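Local coordinates for 2-dehydropantoate 2-reductase (Enterococcus faecium, PDB 3WFI), which probably acts as an NADH-dependent D-mandelate dehydrogenase of the ketopantoate reductase family, interconverting 2-keto acids and D-2-hydroxy acids, at residues D30-A33 against E34-Q37; L256-P259 against S260-D264. All blocks are in the same frame, centred on the assembly; numbering follows the deposited sequence.

Contact 1 of 2, residues D30-A33 against E34-Q37; sequences DGWA and EHVQ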
loop_
_atom_site.group_PDB
_atom_site.type_symbol
_atom_site.label_atom_id
_atom_site.label_comp_id
_atom_site.label_asym_id
_atom_site.label_seq_id
_atom_site.Cartn_x
_atom_site.Cartn_y
_atom_site.Cartn_z
ATOM N N ASP B 30 -34.045 -4.264 16.863
ATOM C CA ASP B 30 -33.579 -4.857 15.610
ATOM C C ASP B 30 -34.026 -4.040 14.395
ATOM O O ASP B 30 -35.032 -3.322 14.447
ATOM C CB ASP B 30 -34.097 -6.279 15.491
ATOM C CG ASP B 30 -33.272 -7.114 14.536
ATOM O OD1 ASP B 30 -32.232 -7.651 14.964
ATOM O OD2 ASP B 30 -33.674 -7.235 13.360
ATOM N N GLY B 31 -33.274 -4.162 13.305
ATOM C CA GLY B 31 -33.570 -3.446 12.070
ATOM C C GLY B 31 -34.353 -4.238 11.046
ATOM O O GLY B 31 -34.798 -3.671 10.048
ATOM N N TRP B 32 -34.525 -5.536 11.273
ATOM C CA TRP B 32 -35.234 -6.394 10.326
ATOM C C TRP B 32 -36.743 -6.342 10.606
ATOM O O TRP B 32 -37.238 -6.983 11.532
ATOM C CB TRP B 32 -34.680 -7.830 10.383
ATOM C CG TRP B 32 -35.326 -8.800 9.437
ATOM C CD1 TRP B 32 -36.045 -8.499 8.311
ATOM C CD2 TRP B 32 -35.291 -10.239 9.518
ATOM N NE1 TRP B 32 -36.478 -9.656 7.706
ATOM C CE2 TRP B 32 -36.032 -10.736 8.424
ATOM C CE3 TRP B 32 -34.717 -11.154 10.417
ATOM C CZ2 TRP B 32 -36.208 -12.108 8.198
ATOM C CZ3 TRP B 32 -34.903 -12.517 10.196
ATOM C CH2 TRP B 32 -35.636 -12.978 9.090
ATOM N N ALA B 33 -37.465 -5.588 9.775
ATOM C CA ALA B 33 -38.890 -5.294 9.981
ATOM C C ALA B 33 -39.771 -6.526 10.155
ATOM O O ALA B 33 -40.661 -6.530 11.001
ATOM C CB ALA B 33 -39.425 -4.437 8.839
ATOM N N GLU B 34 -39.535 -7.563 9.358
ATOM C CA GLU B 34 -40.341 -8.785 9.439
ATOM C C GLU B 34 -40.070 -9.525 10.752
ATOM O O GLU B 34 -40.957 -10.182 11.302
ATOM C CB GLU B 34 -40.030 -9.729 8.281
ATOM C CG GLU B 34 -40.070 -9.143 6.876
ATOM C CD GLU B 34 -39.530 -10.121 5.839
ATOM O OE1 GLU B 34 -39.576 -11.354 6.097
ATOM O OE2 GLU B 34 -39.054 -9.657 4.775
ATOM N N HIS B 35 -38.821 -9.439 11.212
ATOM C CA HIS B 35 -38.387 -10.021 12.495
ATOM C C HIS B 35 -39.110 -9.344 13.652
ATOM O O HIS B 35 -39.674 -10.005 14.517
ATOM C CB HIS B 35 -36.878 -9.823 12.654
ATOM C CG HIS B 35 -36.253 -10.631 13.753
ATOM N ND1 HIS B 35 -36.547 -11.958 13.966
ATOM C CD2 HIS B 35 -35.311 -10.308 14.668
ATOM C CE1 HIS B 35 -35.831 -12.415 14.978
ATOM N NE2 HIS B 35 -35.072 -11.432 15.421
ATOM N N VAL B 36 -39.094 -8.012 13.628
ATOM C CA VAL B 36 -39.730 -7.198 14.653
ATOM C C VAL B 36 -41.235 -7.484 14.704
ATOM O O VAL B 36 -41.792 -7.719 15.777
ATOM C CB VAL B 36 -39.467 -5.692 14.411
ATOM C CG1 VAL B 36 -40.278 -4.827 15.372
ATOM C CG2 VAL B 36 -37.980 -5.380 14.552
ATOM N N GLN B 37 -41.880 -7.471 13.541
ATOM C CA GLN B 37 -43.327 -7.656 13.451
ATOM C C GLN B 37 -43.755 -9.052 13.910
ATOM O O GLN B 37 -44.760 -9.199 14.608
ATOM C CB GLN B 37 -43.798 -7.395 12.010
ATOM C CG GLN B 37 -45.305 -7.356 11.831
ATOM C CD GLN B 37 -45.945 -6.239 12.614
ATOM O OE1 GLN B 37 -45.586 -5.072 12.459
ATOM N NE2 GLN B 37 -46.893 -6.589 13.469
#
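One face of the Trp32 indole carries the first turn of a helix: His35 CB sits over it toward the rim, 3.4 Å from Trp32 CE3, while Glu34 CB comes to 3.6 Å from Trp32 NE1. The Glu34 carboxylate stands at the indole edge, its plane turned 59° from the ring. The imidazole of His35 runs nearly parallel to the six-membered ring of Trp32, but the two are slid apart and barely overlap. At the His35 edge lies the Asp30 carboxylate, with OD2 3.7 Å from His35 CD2. A chi1 of -167° sends the His35 imidazole back toward the preceding loop, its CD2 edge facing Asp30. Asp30 OD2 also accepts from Trp32 N at 2.8 Å, closing an Asx turn, so the carboxylate is fixed just before the helix begins. Trp32, the N-cap residue, gives its carbonyl O to Val36 N at 3.0 Å, and Gln37 N bonds to Ala33 O in the next step.

Ala8 pins both polar partners, its N bonding Asp30 OD1 and its O bonding His35 NE2, while His35 ND1 is hydrogen-bonded to Gly137 N. The contact thus joins the end of Rossmann strand 25-30, where Asp30 binds NAD(+), to helix 33-42, with Leu133 of strand 132-135 touching the side chains of both Trp32 and His35.

Contact 2 of 2, residues L256-P259 against S260-D264; sequences LHYP and SMYQD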
loop_
_atom_site.group_PDB
_atom_site.type_symbol
_atom_site.label_atom_id
_atom_site.label_comp_id
_atom_site.label_asym_id
_atom_site.label_seq_id
_atom_site.Cartn_x
_atom_site.Cartn_y
_atom_site.Cartn_z
ATOM N N LEU B 256 -4.368 -22.113 2.717
ATOM C CA LEU B 256 -5.026 -22.170 1.409
ATOM C C LEU B 256 -6.305 -21.338 1.383
ATOM O O LEU B 256 -6.844 -21.096 0.321
ATOM C CB LEU B 256 -5.306 -23.616 0.958
ATOM C CG LEU B 256 -4.230 -24.431 0.228
ATOM C CD1 LEU B 256 -2.835 -23.881 0.448
ATOM C CD2 LEU B 256 -4.283 -25.919 0.573
ATOM N N HIS B 257 -6.789 -20.926 2.554
ATOM C CA HIS B 257 -7.980 -20.090 2.682
ATOM C C HIS B 257 -7.684 -18.616 2.283
ATOM O O HIS B 257 -6.597 -18.072 2.547
ATOM C CB HIS B 257 -8.513 -20.307 4.122
ATOM C CG HIS B 257 -9.755 -19.549 4.496
ATOM N ND1 HIS B 257 -9.803 -18.666 5.561
ATOM C CD2 HIS B 257 -11.016 -19.613 4.010
ATOM C CE1 HIS B 257 -11.029 -18.189 5.683
ATOM N NE2 HIS B 257 -11.784 -18.744 4.751
ATOM N N TYR B 258 -8.612 -18.031 1.529
ATOM C CA TYR B 258 -8.631 -16.593 1.276
ATOM C C TYR B 258 -9.392 -15.942 2.428
ATOM O O TYR B 258 -10.486 -16.389 2.772
ATOM C CB TYR B 258 -9.312 -16.270 -0.056
ATOM C CG TYR B 258 -8.518 -16.684 -1.271
ATOM C CD1 TYR B 258 -7.670 -15.779 -1.914
ATOM C CD2 TYR B 258 -8.604 -17.981 -1.778
ATOM C CE1 TYR B 258 -6.937 -16.146 -3.031
ATOM C CE2 TYR B 258 -7.865 -18.362 -2.893
ATOM C CZ TYR B 258 -7.041 -17.438 -3.513
ATOM O OH TYR B 258 -6.310 -17.801 -4.619
ATOM N N PRO B 259 -8.823 -14.884 3.032
ATOM C CA PRO B 259 -9.438 -14.334 4.249
ATOM C C PRO B 259 -10.763 -13.625 3.979
ATOM O O PRO B 259 -11.047 -13.273 2.836
ATOM C CB PRO B 259 -8.370 -13.358 4.774
ATOM C CG PRO B 259 -7.564 -12.982 3.582
ATOM C CD PRO B 259 -7.571 -14.188 2.678
ATOM N N SER B 260 -11.552 -13.407 5.030
ATOM C CA SER B 260 -12.909 -12.844 4.894
ATOM C C SER B 260 -12.970 -11.551 4.061
ATOM O O SER B 260 -13.901 -11.363 3.274
ATOM C CB SER B 260 -13.535 -12.592 6.264
ATOM O OG SER B 260 -12.908 -11.520 6.943
ATOM N N MET B 261 -11.984 -10.666 4.216
ATOM C CA MET B 261 -11.979 -9.395 3.459
ATOM C C MET B 261 -11.860 -9.629 1.963
ATOM O O MET B 261 -12.495 -8.936 1.166
ATOM C CB MET B 261 -10.856 -8.461 3.928
ATOM C CG MET B 261 -10.897 -7.085 3.243
ATOM S SD MET B 261 -9.764 -5.899 3.973
ATOM C CE MET B 261 -10.440 -5.740 5.628
ATOM N N TYR B 262 -11.042 -10.608 1.586
ATOM C CA TYR B 262 -10.924 -11.032 0.197
ATOM C C TYR B 262 -12.266 -11.571 -0.319
ATOM O O TYR B 262 -12.674 -11.255 -1.431
ATOM C CB TYR B 262 -9.821 -12.090 0.065
ATOM C CG TYR B 262 -9.547 -12.548 -1.345
ATOM C CD1 TYR B 262 -8.450 -12.073 -2.041
ATOM C CD2 TYR B 262 -10.374 -13.475 -1.981
ATOM C CE1 TYR B 262 -8.190 -12.490 -3.333
ATOM C CE2 TYR B 262 -10.123 -13.898 -3.269
ATOM C CZ TYR B 262 -9.033 -13.397 -3.942
ATOM O OH TYR B 262 -8.768 -13.789 -5.225
ATOM N N GLN B 263 -12.936 -12.384 0.497
ATOM C CA GLN B 263 -14.268 -12.904 0.161
ATOM C C GLN B 263 -15.266 -11.769 -0.023
ATOM O O GLN B 263 -16.019 -11.759 -0.985
ATOM C CB GLN B 263 -14.764 -13.875 1.242
ATOM C CG GLN B 263 -13.862 -15.083 1.385
ATOM C CD GLN B 263 -14.379 -16.123 2.345
ATOM O OE1 GLN B 263 -15.387 -15.924 3.031
ATOM N NE2 GLN B 263 -13.686 -17.251 2.398
ATOM N N ASP B 264 -15.257 -10.802 0.888
ATOM C CA ASP B 264 -16.157 -9.653 0.783
ATOM C C ASP B 264 -15.961 -8.893 -0.531
ATOM O O ASP B 264 -16.903 -8.677 -1.288
ATOM C CB ASP B 264 -15.942 -8.680 1.944
ATOM C CG ASP B 264 -16.464 -9.211 3.278
ATOM O OD1 ASP B 264 -17.246 -10.199 3.287
ATOM O OD2 ASP B 264 -16.107 -8.600 4.320
#
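His257 meets Gln263 across the turn, its NE2 3.4 Å from Gln263 NE2, with the imidazole and amide planes almost perpendicular. The extended Gln263 chain reaches back along the loop, and the same amide nitrogen lies 3.3 Å from Tyr258 O. Tyr258 makes the main side-chain contact. Its ring runs beside that of Tyr262, both pointing the same way, and Tyr258 CD1 lies over the centre of the Tyr262 face, 3.4 Å from Tyr262 CE2. The planes are inclined by 33°, an oblique packing with centroids 4.4 Å apart. The trans chi1 of Tyr262 (-177°) points its ring back toward the loop, where its face meets Tyr258 CD1. Pro259 follows at the N-cap position, its CD packing 4.0 Å from Tyr262 CB. Its carbonyl O accepts Gln263 N at 3.1 Å, giving the first i to i+4 bond of helix 260-267.

Helix 194-201 backs this start: Asn195 and Cys198 touch Pro259, and Asn195 OD1 accepts from Met261 N in the first turn.

The chemistry is therefore divided. Apolar ring surface and the proline join loop to helix, while a hydrogen bond to Asp202 OD1 holds the phenol end of Tyr262 in place; Tyr258 CD1, packed over the ring face, is what would hinder the ring from turning about its own axis. Beyond the turn, Asp264 forms a salt bridge with Arg270, an NAD(+)-binding residue, so this helix probably helps to position that side chain.

Both contacts are helix starts, each with a loop residue at the N-cap and an aromatic residue of the first turn folded back on the loop, and both are only partly buried. The nearest atoms of contact 1 and contact 2 are about 19 Å apart. Contact 1 follows a strand of the N-terminal Rossmann sheet and relies on a carboxylate and a histidine bonded to the Gly-rich loop; it contains an NAD(+)-binding residue itself. Contact 2 belongs to the helical C-terminal part and packs tyrosines and proline against other helices; it contains no NAD(+)-binding residue but borders two, Asp264 being paired with Arg270 and Met261 lying near Glu273.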